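Local coordinates for putative lipoprotein (Campylobacter jejuni subsp. jejuni, PDB 2G5G) that binds heme as a cofacial pair in a manner linked to its dimerization and probably takes part in bacterial heme transport, at residues K55-S59 and L262-G266; A86-Q90 and I137-S143; D201-A205 and I228-I234; H223-K227 and D254-D259. One frame throughout, in Å; residues are numbered along the deposited sequence.

Contact 1 (K55-S59 and L262-G266); sequences KHKIS and LIYKG
Tyr264 reaches across from the last strand of the chain and sets its phenol against helix 55-59, where its OH donates a hydrogen bond of 2.7 Å to Ser59 OG. The serine oxygen lies at the edge of the phenol, close to the ring plane. Lys55 takes one face: its CB sits above the rim, 4.1 Å from Tyr264 CE2, and the extended chain runs past the tyrosine in the opposite direction. His56 approaches obliquely, its CD2 3.5 Å from Tyr264 CE1, with the two ring planes 31° apart. Beside the phenol, Leu262 CD2 packs 3.9 Å from Ser59 OG.

Behind this first shell, Ser59 OG is itself oriented by the helix. With OG turned beside its own backbone N (chi1 -70°), it donates to Lys55 O at 3.0 Å, while Ser59 N reaches the same carbonyl from the other face. The serine hydroxyl thus relays between the tyrosine and a helical turn. At the rim, a water accepts from Lys55 NZ at 2.8 Å and donates to Lys265 O, extending the lysine's reach to the backbone just past the strand. His56 is fixed from outside by Lys50 N on ND1 and Ser249 O on NE2, which fastens the ring's rotation.

The contact thereby lays the first turn of helix 54-73 over strand 260-264, their local axes 10.8 Å apart. Leu248 of the neighbouring strand 243-248 touches both His56 and Tyr264, while Phe19 of strand 19-23 and Leu13 of the N-terminal loop also pack on the tyrosine.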
loop_
_atom_site.group_PDB
_atom_site.type_symbol
_atom_site.label_atom_id
_atom_site.label_comp_id
_atom_site.label_asym_id
_atom_site.label_seq_id
_atom_site.Cartn_x
_atom_site.Cartn_y
_atom_site.Cartn_z
ATOM N N LYS A 55 -12.045 -24.989 -7.997
ATOM C CA LYS A 55 -11.565 -26.366 -8.156
ATOM C C LYS A 55 -10.345 -26.653 -7.259
ATOM O O LYS A 55 -10.140 -27.803 -6.831
ATOM C CB LYS A 55 -11.205 -26.644 -9.606
ATOM C CG LYS A 55 -12.412 -26.938 -10.484
ATOM C CD LYS A 55 -11.969 -27.112 -11.917
ATOM C CE LYS A 55 -13.151 -27.101 -12.886
ATOM N NZ LYS A 55 -12.630 -27.221 -14.278
ATOM N N HIS A 56 -9.564 -25.615 -6.983
ATOM C CA HIS A 56 -8.438 -25.743 -6.048
ATOM C C HIS A 56 -8.954 -26.052 -4.671
ATOM O O HIS A 56 -8.467 -26.964 -3.990
ATOM C CB HIS A 56 -7.595 -24.460 -6.030
ATOM C CG HIS A 56 -6.771 -24.285 -7.269
ATOM N ND1 HIS A 56 -5.786 -23.339 -7.383
ATOM C CD2 HIS A 56 -6.814 -24.932 -8.456
ATOM C CE1 HIS A 56 -5.243 -23.411 -8.591
ATOM N NE2 HIS A 56 -5.840 -24.388 -9.254
ATOM N N LYS A 57 -9.967 -25.277 -4.269
ATOM C CA LYS A 57 -10.573 -25.460 -2.964
ATOM C C LYS A 57 -11.133 -26.870 -2.763
ATOM O O LYS A 57 -10.906 -27.491 -1.731
ATOM C CB LYS A 57 -11.518 -24.284 -2.676
ATOM C CG LYS A 57 -10.637 -23.151 -2.197
ATOM C CD LYS A 57 -10.897 -21.857 -2.830
ATOM C CE LYS A 57 -9.632 -21.110 -2.946
ATOM N NZ LYS A 57 -8.958 -20.532 -1.743
ATOM N N ILE A 58 -11.800 -27.419 -3.767
ATOM C CA ILE A 58 -12.228 -28.815 -3.689
ATOM C C ILE A 58 -11.045 -29.801 -3.536
ATOM O O ILE A 58 -11.083 -30.729 -2.717
ATOM C CB ILE A 58 -13.124 -29.221 -4.904
ATOM C CG1 ILE A 58 -14.374 -28.332 -4.958
ATOM C CG2 ILE A 58 -13.521 -30.676 -4.772
ATOM C CD1 ILE A 58 -15.072 -28.275 -6.338
ATOM N N SER A 59 -10.014 -29.604 -4.360
ATOM C CA SER A 59 -8.785 -30.406 -4.331
ATOM C C SER A 59 -8.069 -30.437 -2.954
ATOM O O SER A 59 -7.565 -31.470 -2.517
ATOM C CB SER A 59 -7.848 -29.861 -5.421
ATOM O OG SER A 59 -8.380 -30.185 -6.705
ATOM N N LEU A 262 -1.439 -30.938 -10.063
ATOM C CA LEU A 262 -2.785 -31.346 -10.418
ATOM C C LEU A 262 -3.199 -30.539 -11.607
ATOM O O LEU A 262 -3.060 -29.324 -11.608
ATOM C CB LEU A 262 -3.766 -31.131 -9.257
ATOM C CG LEU A 262 -3.861 -32.358 -8.363
ATOM C CD1 LEU A 262 -2.602 -32.370 -7.471
ATOM C CD2 LEU A 262 -5.149 -32.296 -7.478
ATOM N N ILE A 263 -3.690 -31.229 -12.625
ATOM C CA ILE A 263 -3.997 -30.599 -13.910
ATOM C C ILE A 263 -5.482 -30.828 -14.146
ATOM O O ILE A 263 -5.950 -31.963 -14.062
ATOM C CB ILE A 263 -3.162 -31.195 -15.073
ATOM C CG1 ILE A 263 -1.668 -30.890 -14.864
ATOM C CG2 ILE A 263 -3.635 -30.622 -16.432
ATOM C CD1 ILE A 263 -0.744 -31.688 -15.752
ATOM N N TYR A 264 -6.196 -29.740 -14.409
ATOM C CA TYR A 264 -7.666 -29.763 -14.480
ATOM C C TYR A 264 -8.175 -29.727 -15.928
ATOM O O TYR A 264 -7.579 -29.076 -16.779
ATOM C CB TYR A 264 -8.252 -28.586 -13.688
ATOM C CG TYR A 264 -7.871 -28.594 -12.230
ATOM C CD1 TYR A 264 -6.814 -27.809 -11.766
ATOM C CD2 TYR A 264 -8.550 -29.403 -11.319
ATOM C CE1 TYR A 264 -6.435 -27.827 -10.427
ATOM C CE2 TYR A 264 -8.186 -29.425 -9.956
ATOM C CZ TYR A 264 -7.137 -28.628 -9.526
ATOM O OH TYR A 264 -6.761 -28.653 -8.195
ATOM N N LYS A 265 -9.273 -30.429 -16.185
ATOM C CA LYS A 265 -9.886 -30.489 -17.528
ATOM C C LYS A 265 -10.777 -29.270 -17.813
ATOM O O LYS A 265 -11.713 -28.983 -17.051
ATOM C CB LYS A 265 -10.679 -31.788 -17.705
ATOM C CG LYS A 265 -9.854 -33.003 -18.190
ATOM C CD LYS A 265 -8.568 -33.267 -17.402
ATOM C CE LYS A 265 -8.408 -34.761 -17.064
ATOM N NZ LYS A 265 -8.563 -35.707 -18.224
ATOM N N GLY A 266 -10.477 -28.546 -18.897
ATOM C CA GLY A 266 -9.333 -28.871 -19.762
ATOM C C GLY A 266 -9.699 -29.532 -21.080
ATOM O O GLY A 266 -9.480 -28.952 -22.154
HETATM O O HOH W 1 -11.782 -29.838 -13.888
#

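Contact 2 (A86-Q90 and I137-S143); sequences ASTEQ and ILGANLS
Ala86 and Asn141 form a parallel bridge between the chain following strand 78-82 and strand 137-141, the outermost strand at its end of the sheet within this chain. The bridge bond runs from Ser87 N to Asn141 O, 2.8 Å long and nearly straight. Beyond it the backbones stay close: Gly139 has no side chain, and its CA comes to 3.4 Å from Ala86 O in a CA-H...O contact.

As 87-89 turns into a 3-10 segment, Gln90 takes over the pairing with its amide. Its CG stands opposite the backbone N (chi1 -160°) and the chain then bends at chi2, which folds the amide down onto the strand. OE1 accepts from Gly139 N at 2.9 Å, nearly along the C=O axis, and NE2 donates to Ile137 O at 3.3 Å, an acceptor lying in the amide plane. NE2 has a second partner in Asp94, and a water donates both to OE1 and to Gly139 O, so the amide is firmly oriented. At the far end Ala86 CB packs 3.8 Å from Ser143 CA, and Thr88 OG1 lies 3.6 Å from Ser143 CB.

Ser143 is the N-cap of helix 144-151, which carries several heme-pocket residues. A side-chain amide thus continues, in the manner of a peptide group, the parallel pairing at the edge of an alpha/beta sheet.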
loop_
_atom_site.group_PDB
_atom_site.type_symbol
_atom_site.label_atom_id
_atom_site.label_comp_id
_atom_site.label_asym_id
_atom_site.label_seq_id
_atom_site.Cartn_x
_atom_site.Cartn_y
_atom_site.Cartn_z
ATOM N N ALA A 86 -1.392 -15.114 10.528
ATOM C CA ALA A 86 -0.059 -14.754 10.980
ATOM C C ALA A 86 0.437 -15.656 12.111
ATOM O O ALA A 86 -0.366 -16.118 12.926
ATOM C CB ALA A 86 -0.004 -13.275 11.415
ATOM N N SER A 87 1.754 -15.874 12.159
ATOM C CA SER A 87 2.387 -16.722 13.198
ATOM C C SER A 87 2.288 -16.077 14.596
ATOM O O SER A 87 2.281 -16.773 15.617
ATOM C CB SER A 87 3.849 -16.999 12.844
ATOM O OG SER A 87 4.629 -15.833 12.948
ATOM N N THR A 88 2.222 -14.745 14.616
ATOM C CA THR A 88 1.938 -13.948 15.834
ATOM C C THR A 88 0.595 -14.283 16.503
ATOM O O THR A 88 0.382 -13.944 17.669
ATOM C CB THR A 88 1.921 -12.431 15.513
ATOM O OG1 THR A 88 0.983 -12.182 14.454
ATOM C CG2 THR A 88 3.289 -11.956 15.109
ATOM N N GLU A 89 -0.300 -14.938 15.768
ATOM C CA GLU A 89 -1.633 -15.297 16.241
ATOM C C GLU A 89 -1.677 -16.638 16.984
ATOM O O GLU A 89 -2.735 -17.047 17.434
ATOM C CB GLU A 89 -2.585 -15.374 15.042
ATOM C CG GLU A 89 -3.950 -14.748 15.240
ATOM C CD GLU A 89 -3.883 -13.229 15.378
ATOM O OE1 GLU A 89 -2.912 -12.612 14.880
ATOM O OE2 GLU A 89 -4.797 -12.653 15.986
ATOM N N GLN A 90 -0.546 -17.330 17.097
ATOM C CA GLN A 90 -0.564 -18.728 17.538
ATOM C C GLN A 90 -1.180 -18.956 18.925
ATOM O O GLN A 90 -1.977 -19.888 19.117
ATOM C CB GLN A 90 0.821 -19.379 17.435
ATOM C CG GLN A 90 0.751 -20.907 17.412
ATOM C CD GLN A 90 -0.130 -21.431 16.302
ATOM O OE1 GLN A 90 -0.020 -20.988 15.152
ATOM N NE2 GLN A 90 -1.004 -22.384 16.624
ATOM N N ILE A 137 -4.428 -25.886 13.619
ATOM C CA ILE A 137 -4.123 -24.811 12.653
ATOM C C ILE A 137 -2.995 -23.925 13.139
ATOM O O ILE A 137 -3.042 -23.376 14.262
ATOM C CB ILE A 137 -5.395 -23.975 12.261
ATOM C CG1 ILE A 137 -6.363 -24.872 11.484
ATOM C CG2 ILE A 137 -5.003 -22.742 11.434
ATOM C CD1 ILE A 137 -7.724 -24.285 11.158
ATOM N N LEU A 138 -1.979 -23.770 12.290
ATOM C CA LEU A 138 -0.855 -22.901 12.590
ATOM C C LEU A 138 -0.905 -21.625 11.736
ATOM O O LEU A 138 -1.235 -21.694 10.548
ATOM C CB LEU A 138 0.483 -23.636 12.341
ATOM C CG LEU A 138 0.641 -25.081 12.837
ATOM C CD1 LEU A 138 1.985 -25.694 12.325
ATOM C CD2 LEU A 138 0.536 -25.161 14.389
ATOM N N GLY A 139 -0.577 -20.478 12.343
ATOM C CA GLY A 139 -0.326 -19.237 11.583
ATOM C C GLY A 139 1.070 -19.275 10.998
ATOM O O GLY A 139 2.034 -19.516 11.719
ATOM N N ALA A 140 1.184 -19.110 9.672
ATOM C CA ALA A 140 2.465 -19.300 8.996
ATOM C C ALA A 140 3.134 -17.985 8.691
ATOM O O ALA A 140 4.347 -17.919 8.545
ATOM C CB ALA A 140 2.268 -20.130 7.672
ATOM N N ASN A 141 2.340 -16.923 8.615
ATOM C CA ASN A 141 2.762 -15.686 7.943
ATOM C C ASN A 141 3.226 -14.535 8.871
ATOM O O ASN A 141 3.099 -14.590 10.106
ATOM C CB ASN A 141 1.573 -15.200 7.092
ATOM C CG ASN A 141 1.998 -14.513 5.780
ATOM O OD1 ASN A 141 3.131 -14.076 5.626
ATOM N ND2 ASN A 141 1.063 -14.426 4.844
ATOM N N LEU A 142 3.765 -13.493 8.250
ATOM C CA LEU A 142 3.957 -12.176 8.871
ATOM C C LEU A 142 2.632 -11.564 9.346
ATOM O O LEU A 142 1.600 -11.802 8.737
ATOM C CB LEU A 142 4.522 -11.217 7.816
ATOM C CG LEU A 142 6.010 -10.867 7.749
ATOM C CD1 LEU A 142 6.963 -11.849 8.428
ATOM C CD2 LEU A 142 6.400 -10.568 6.292
ATOM N N SER A 143 2.671 -10.747 10.401
ATOM C CA SER A 143 1.510 -9.902 10.738
ATOM C C SER A 143 1.442 -8.666 9.810
ATOM O O SER A 143 2.433 -8.310 9.189
ATOM C CB SER A 143 1.595 -9.424 12.192
ATOM O OG SER A 143 2.727 -8.609 12.371
HETATM O O HOH W 2 2.533 -20.614 14.173
#

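Contact 3 (D201-A205 and I228-I234); sequences DRRMA and IGIPLHI
The imidazole of His233 lies with one face against the backbone of helix 201-205, Asp201 C over the ring centre and Arg202 N nearer the rim, while Arg202 NE and a water meet its edge in the ring plane. This is helix-to-helix packing, helix 187-210 against helix 230-236, the local axes 8.2 Å apart and crossing at -60°.

Arg202 NE donates to His233 ND1 at 2.9 Å, almost straight (163°). Bends at chi2 and chi3 bring the guanidinium back to the ring, which it meets by its own edge with the planes 57° apart. Lys158 O and Ser162 OG also bond to NH2. The water at His233 NE2, 2.9 Å away, also lies close to Asp201 OD2 and Ile228 O. Asp201 has its strongest partner in His223 ND1, bound to OD1, while its CB presses 3.4 Å from His233 NE2.

Further along, the helices meet through apolar groups. Ile230 crosses Met204, a selenomethionine, at about a right angle, with Ile230 CD1 against Met204 CB at 3.8 Å. Ala205 CB fits among Ile230 CG2, Ile234 CG1 and His233 CB, and is closest to the last, at 3.5 Å.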
loop_
_atom_site.group_PDB
_atom_site.type_symbol
_atom_site.label_atom_id
_atom_site.label_comp_id
_atom_site.label_asym_id
_atom_site.label_seq_id
_atom_site.Cartn_x
_atom_site.Cartn_y
_atom_site.Cartn_z
ATOM N N ASP A 201 8.041 -15.438 2.828
ATOM C CA ASP A 201 8.589 -16.771 2.525
ATOM C C ASP A 201 9.507 -17.300 3.621
ATOM O O ASP A 201 9.429 -18.473 4.005
ATOM C CB ASP A 201 9.286 -16.707 1.163
ATOM C CG ASP A 201 8.291 -16.675 0.021
ATOM O OD1 ASP A 201 7.113 -17.067 0.241
ATOM O OD2 ASP A 201 8.657 -16.242 -1.102
ATOM N N ARG A 202 10.313 -16.402 4.185
ATOM C CA ARG A 202 11.235 -16.713 5.254
ATOM C C ARG A 202 10.481 -17.125 6.523
ATOM O O ARG A 202 10.830 -18.123 7.148
ATOM C CB ARG A 202 12.140 -15.508 5.541
ATOM C CG ARG A 202 13.208 -15.745 6.602
ATOM C CD ARG A 202 14.127 -16.906 6.232
ATOM N NE ARG A 202 14.867 -16.727 4.972
ATOM C CZ ARG A 202 16.047 -16.111 4.876
ATOM N NH1 ARG A 202 16.637 -15.583 5.956
ATOM N NH2 ARG A 202 16.649 -16.010 3.698
ATOM N N ARG A 203 9.453 -16.357 6.865
ATOM C CA ARG A 203 8.628 -16.625 8.058
ATOM C C ARG A 203 7.864 -17.938 7.934
ATOM O O ARG A 203 7.956 -18.763 8.838
ATOM C CB ARG A 203 7.635 -15.485 8.318
ATOM C CG ARG A 203 6.550 -15.816 9.383
ATOM C CD ARG A 203 7.140 -16.031 10.760
ATOM N NE ARG A 203 7.941 -14.875 11.189
ATOM C CZ ARG A 203 7.439 -13.729 11.685
ATOM N NH1 ARG A 203 6.132 -13.546 11.847
ATOM N NH2 ARG A 203 8.274 -12.760 12.021
HETATM N N MSE A 204 7.122 -18.118 6.836
HETATM C CA MSE A 204 6.437 -19.386 6.578
HETATM C C MSE A 204 7.417 -20.565 6.651
HETATM O O MSE A 204 7.078 -21.578 7.286
HETATM C CB MSE A 204 5.651 -19.362 5.272
HETATM C CG MSE A 204 4.534 -18.264 5.258
HETATM SE SE MSE A 204 3.276 -18.557 3.913
HETATM C CE MSE A 204 3.931 -17.106 2.751
ATOM N N ALA A 205 8.604 -20.439 6.031
ATOM C CA ALA A 205 9.687 -21.447 6.191
ATOM C C ALA A 205 10.098 -21.668 7.643
ATOM O O ALA A 205 10.301 -22.815 8.076
ATOM C CB ALA A 205 10.912 -21.114 5.361
ATOM N N ILE A 228 11.339 -20.007 -6.551
ATOM C CA ILE A 228 11.418 -18.640 -6.001
ATOM C C ILE A 228 10.909 -18.526 -4.553
ATOM O O ILE A 228 10.997 -17.449 -3.956
ATOM C CB ILE A 228 10.578 -17.662 -6.843
ATOM C CG1 ILE A 228 9.111 -18.126 -6.884
ATOM C CG2 ILE A 228 11.208 -17.475 -8.259
ATOM C CD1 ILE A 228 8.155 -17.228 -7.617
ATOM N N GLY A 229 10.318 -19.604 -4.031
ATOM C CA GLY A 229 9.541 -19.502 -2.780
ATOM C C GLY A 229 10.089 -20.173 -1.533
ATOM O O GLY A 229 11.295 -20.397 -1.369
ATOM N N ILE A 230 9.158 -20.489 -0.642
ATOM C CA ILE A 230 9.454 -21.167 0.620
ATOM C C ILE A 230 10.501 -22.313 0.591
ATOM O O ILE A 230 11.346 -22.363 1.478
ATOM C CB ILE A 230 8.152 -21.655 1.284
ATOM C CG1 ILE A 230 7.265 -20.424 1.602
ATOM C CG2 ILE A 230 8.466 -22.536 2.560
ATOM C CD1 ILE A 230 5.772 -20.741 1.717
ATOM N N PRO A 231 10.441 -23.226 -0.402
ATOM C CA PRO A 231 11.482 -24.294 -0.451
ATOM C C PRO A 231 12.943 -23.819 -0.402
ATOM O O PRO A 231 13.782 -24.475 0.233
ATOM C CB PRO A 231 11.154 -25.043 -1.748
ATOM C CG PRO A 231 9.651 -24.899 -1.881
ATOM C CD PRO A 231 9.417 -23.441 -1.447
ATOM N N LEU A 232 13.246 -22.671 -1.028
ATOM C CA LEU A 232 14.589 -22.105 -0.972
ATOM C C LEU A 232 14.969 -21.690 0.452
ATOM O O LEU A 232 16.113 -21.851 0.865
ATOM C CB LEU A 232 14.692 -20.875 -1.883
ATOM C CG LEU A 232 14.331 -21.065 -3.358
ATOM C CD1 LEU A 232 14.368 -19.702 -4.081
ATOM C CD2 LEU A 232 15.310 -22.068 -3.987
ATOM N N HIS A 233 13.996 -21.162 1.186
ATOM C CA HIS A 233 14.240 -20.655 2.537
ATOM C C HIS A 233 14.400 -21.817 3.492
ATOM O O HIS A 233 15.274 -21.784 4.366
ATOM C CB HIS A 233 13.119 -19.704 2.994
ATOM C CG HIS A 233 12.997 -18.480 2.138
ATOM N ND1 HIS A 233 13.521 -17.260 2.504
ATOM C CD2 HIS A 233 12.424 -18.294 0.923
ATOM C CE1 HIS A 233 13.281 -16.375 1.551
ATOM N NE2 HIS A 233 12.617 -16.977 0.581
ATOM N N ILE A 234 13.608 -22.879 3.285
ATOM C CA ILE A 234 13.803 -24.141 4.042
ATOM C C ILE A 234 15.234 -24.668 3.899
ATOM O O ILE A 234 15.871 -25.058 4.878
ATOM C CB ILE A 234 12.749 -25.219 3.650
ATOM C CG1 ILE A 234 11.342 -24.771 4.085
ATOM C CG2 ILE A 234 13.112 -26.639 4.238
ATOM C CD1 ILE A 234 10.194 -25.693 3.568
HETATM O O HOH W 3 11.154 -16.014 -1.739
#

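Contact 4 (H223-K227 and D254-D259); sequences HTSKK and DLKDSD
Asp257 O is gripped by Lys226 N, by a water that also bonds Thr224 OG1, and, more softly, by the CA-H of Ser225. The Lys226 N bond is 3.0 Å long and nearly straight at its hydrogen, though the donor stands above the carbonyl plane. The side chain of the same aspartate is held too: Ser225 OG donates to Asp257 OD1 at 2.6 Å from above the carboxylate plane. With OG placed opposite its backbone N (chi1 167°), Ser225 also accepts from Lys227 N, closing an ST turn just after helix 221-224.

The two lysines then part. Lys226 bends at chi3 and crosses Asp259 at about a right angle, forming a salt bridge from NZ to OD1 of 2.8 Å on the syn side; OD1 is shared with His25. Lys227 heads for Asp254 OD1, though the modelled separation there is too short to be trusted in detail. Asp254 OD2, meanwhile, receives Lys256 N in an Asx turn and Lys256 NZ at 2.7 Å, from opposite faces of its plane.

The ammoniums of Lys227 and Lys256 thus share one carboxylate in a salt-bridge network; its negative charge probably offsets their mutual repulsion, and they in turn would tend to keep Asp254 ionised.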
loop_
_atom_site.group_PDB
_atom_site.type_symbol
_atom_site.label_atom_id
_atom_site.label_comp_id
_atom_site.label_asym_id
_atom_site.label_seq_id
_atom_site.Cartn_x
_atom_site.Cartn_y
_atom_site.Cartn_z
ATOM N N HIS A 223 4.401 -18.657 -3.535
ATOM C CA HIS A 223 5.016 -19.022 -2.258
ATOM C C HIS A 223 5.506 -20.475 -2.186
ATOM O O HIS A 223 6.524 -20.766 -1.583
ATOM C CB HIS A 223 3.997 -18.751 -1.122
ATOM C CG HIS A 223 3.729 -17.300 -0.918
ATOM N ND1 HIS A 223 4.682 -16.433 -0.439
ATOM C CD2 HIS A 223 2.615 -16.560 -1.134
ATOM C CE1 HIS A 223 4.173 -15.215 -0.374
ATOM N NE2 HIS A 223 2.918 -15.267 -0.784
ATOM N N THR A 224 4.777 -21.371 -2.800
ATOM C CA THR A 224 5.133 -22.784 -2.711
ATOM C C THR A 224 6.175 -23.189 -3.757
ATOM O O THR A 224 6.783 -24.269 -3.658
ATOM C CB THR A 224 3.916 -23.681 -2.763
ATOM O OG1 THR A 224 3.291 -23.582 -4.046
ATOM C CG2 THR A 224 2.914 -23.312 -1.605
ATOM N N SER A 225 6.371 -22.319 -4.756
ATOM C CA SER A 225 7.282 -22.592 -5.851
ATOM C C SER A 225 8.692 -22.953 -5.361
ATOM O O SER A 225 9.335 -22.193 -4.635
ATOM C CB SER A 225 7.382 -21.379 -6.791
ATOM O OG SER A 225 8.496 -21.557 -7.662
ATOM N N LYS A 226 9.188 -24.090 -5.825
ATOM C CA LYS A 226 10.546 -24.478 -5.562
ATOM C C LYS A 226 11.581 -23.541 -6.209
ATOM O O LYS A 226 12.724 -23.574 -5.822
ATOM C CB LYS A 226 10.775 -25.893 -6.085
ATOM C CG LYS A 226 10.036 -26.966 -5.258
ATOM C CD LYS A 226 10.054 -28.276 -6.001
ATOM C CE LYS A 226 11.434 -28.898 -6.028
ATOM N NZ LYS A 226 11.447 -30.165 -6.801
ATOM N N LYS A 227 11.182 -22.785 -7.227
ATOM C CA LYS A 227 12.094 -21.868 -7.944
ATOM C C LYS A 227 12.357 -20.548 -7.215
ATOM O O LYS A 227 13.459 -20.025 -7.269
ATOM C CB LYS A 227 11.519 -21.527 -9.313
ATOM C CG LYS A 227 11.342 -22.723 -10.251
ATOM C CD LYS A 227 10.559 -22.330 -11.499
ATOM C CE LYS A 227 11.360 -21.419 -12.439
ATOM N NZ LYS A 227 10.447 -20.999 -13.582
ATOM N N ASP A 254 4.990 -24.825 -14.973
ATOM C CA ASP A 254 6.420 -25.010 -14.911
ATOM C C ASP A 254 6.675 -26.175 -13.972
ATOM O O ASP A 254 6.342 -26.117 -12.768
ATOM C CB ASP A 254 7.094 -23.727 -14.415
ATOM C CG ASP A 254 8.606 -23.779 -14.499
ATOM O OD1 ASP A 254 9.190 -22.699 -14.597
ATOM O OD2 ASP A 254 9.231 -24.859 -14.499
ATOM N N LEU A 255 7.244 -27.237 -14.529
ATOM C CA LEU A 255 7.541 -28.454 -13.788
ATOM C C LEU A 255 8.488 -28.227 -12.609
ATOM O O LEU A 255 8.408 -28.913 -11.603
ATOM C CB LEU A 255 8.111 -29.509 -14.736
ATOM C CG LEU A 255 7.210 -30.028 -15.859
ATOM C CD1 LEU A 255 8.079 -30.808 -16.871
ATOM C CD2 LEU A 255 6.047 -30.865 -15.292
ATOM N N LYS A 256 9.379 -27.258 -12.744
ATOM C CA LYS A 256 10.335 -26.932 -11.712
ATOM C C LYS A 256 9.721 -26.319 -10.453
ATOM O O LYS A 256 10.423 -26.194 -9.441
ATOM C CB LYS A 256 11.398 -25.967 -12.259
ATOM C CG LYS A 256 12.182 -26.503 -13.465
ATOM C CD LYS A 256 13.262 -25.486 -13.977
ATOM C CE LYS A 256 12.655 -24.224 -14.694
ATOM N NZ LYS A 256 11.628 -24.527 -15.794
ATOM N N ASP A 257 8.464 -25.884 -10.535
ATOM C CA ASP A 257 7.795 -25.222 -9.423
ATOM C C ASP A 257 7.397 -26.195 -8.307
ATOM O O ASP A 257 7.161 -25.780 -7.180
ATOM C CB ASP A 257 6.531 -24.501 -9.905
ATOM C CG ASP A 257 6.807 -23.107 -10.401
ATOM O OD1 ASP A 257 7.833 -22.526 -10.027
ATOM O OD2 ASP A 257 5.979 -22.587 -11.174
ATOM N N SER A 258 7.280 -27.479 -8.615
ATOM C CA SER A 258 6.656 -28.375 -7.638
ATOM C C SER A 258 7.132 -29.819 -7.893
ATOM O O SER A 258 7.870 -30.052 -8.838
ATOM C CB SER A 258 5.133 -28.223 -7.750
ATOM O OG SER A 258 4.635 -28.816 -8.942
ATOM N N ASP A 259 6.740 -30.761 -7.040
ATOM C CA ASP A 259 7.042 -32.192 -7.215
ATOM C C ASP A 259 5.870 -32.963 -7.821
ATOM O O ASP A 259 6.050 -34.021 -8.465
ATOM C CB ASP A 259 7.435 -32.802 -5.862
ATOM C CG ASP A 259 8.645 -32.097 -5.265
ATOM O OD1 ASP A 259 9.723 -32.126 -5.933
ATOM O OD2 ASP A 259 8.519 -31.468 -4.184
HETATM O O HOH W 4 4.350 -25.059 -6.281
HETATM O O HOH W 5 10.589 -30.065 -9.906
#

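Overall arrangement
Contacts 1 and 2 sit toward different ends of one mixed sheet, their centres about 27 Å apart on opposite sides of the chain's centre: contact 1 at strand 260-264, contact 2 at strand 137-141. Along the chain contact 1 encloses the others; contact 2 closes before contacts 3 and 4 open, and these two alternate. Contact 3 touches contacts 2 and 4: Arg203 reaches Ser87 of contact 2, and a backbone bond between Ile230 and His223 joins it to contact 4, their centres about 12 Å apart. Helix 187-210, which also contributes heme-pocket residues, therefore bridges the 137-141 edge and the 223-234 region, linking the heme-binding side to the sheet.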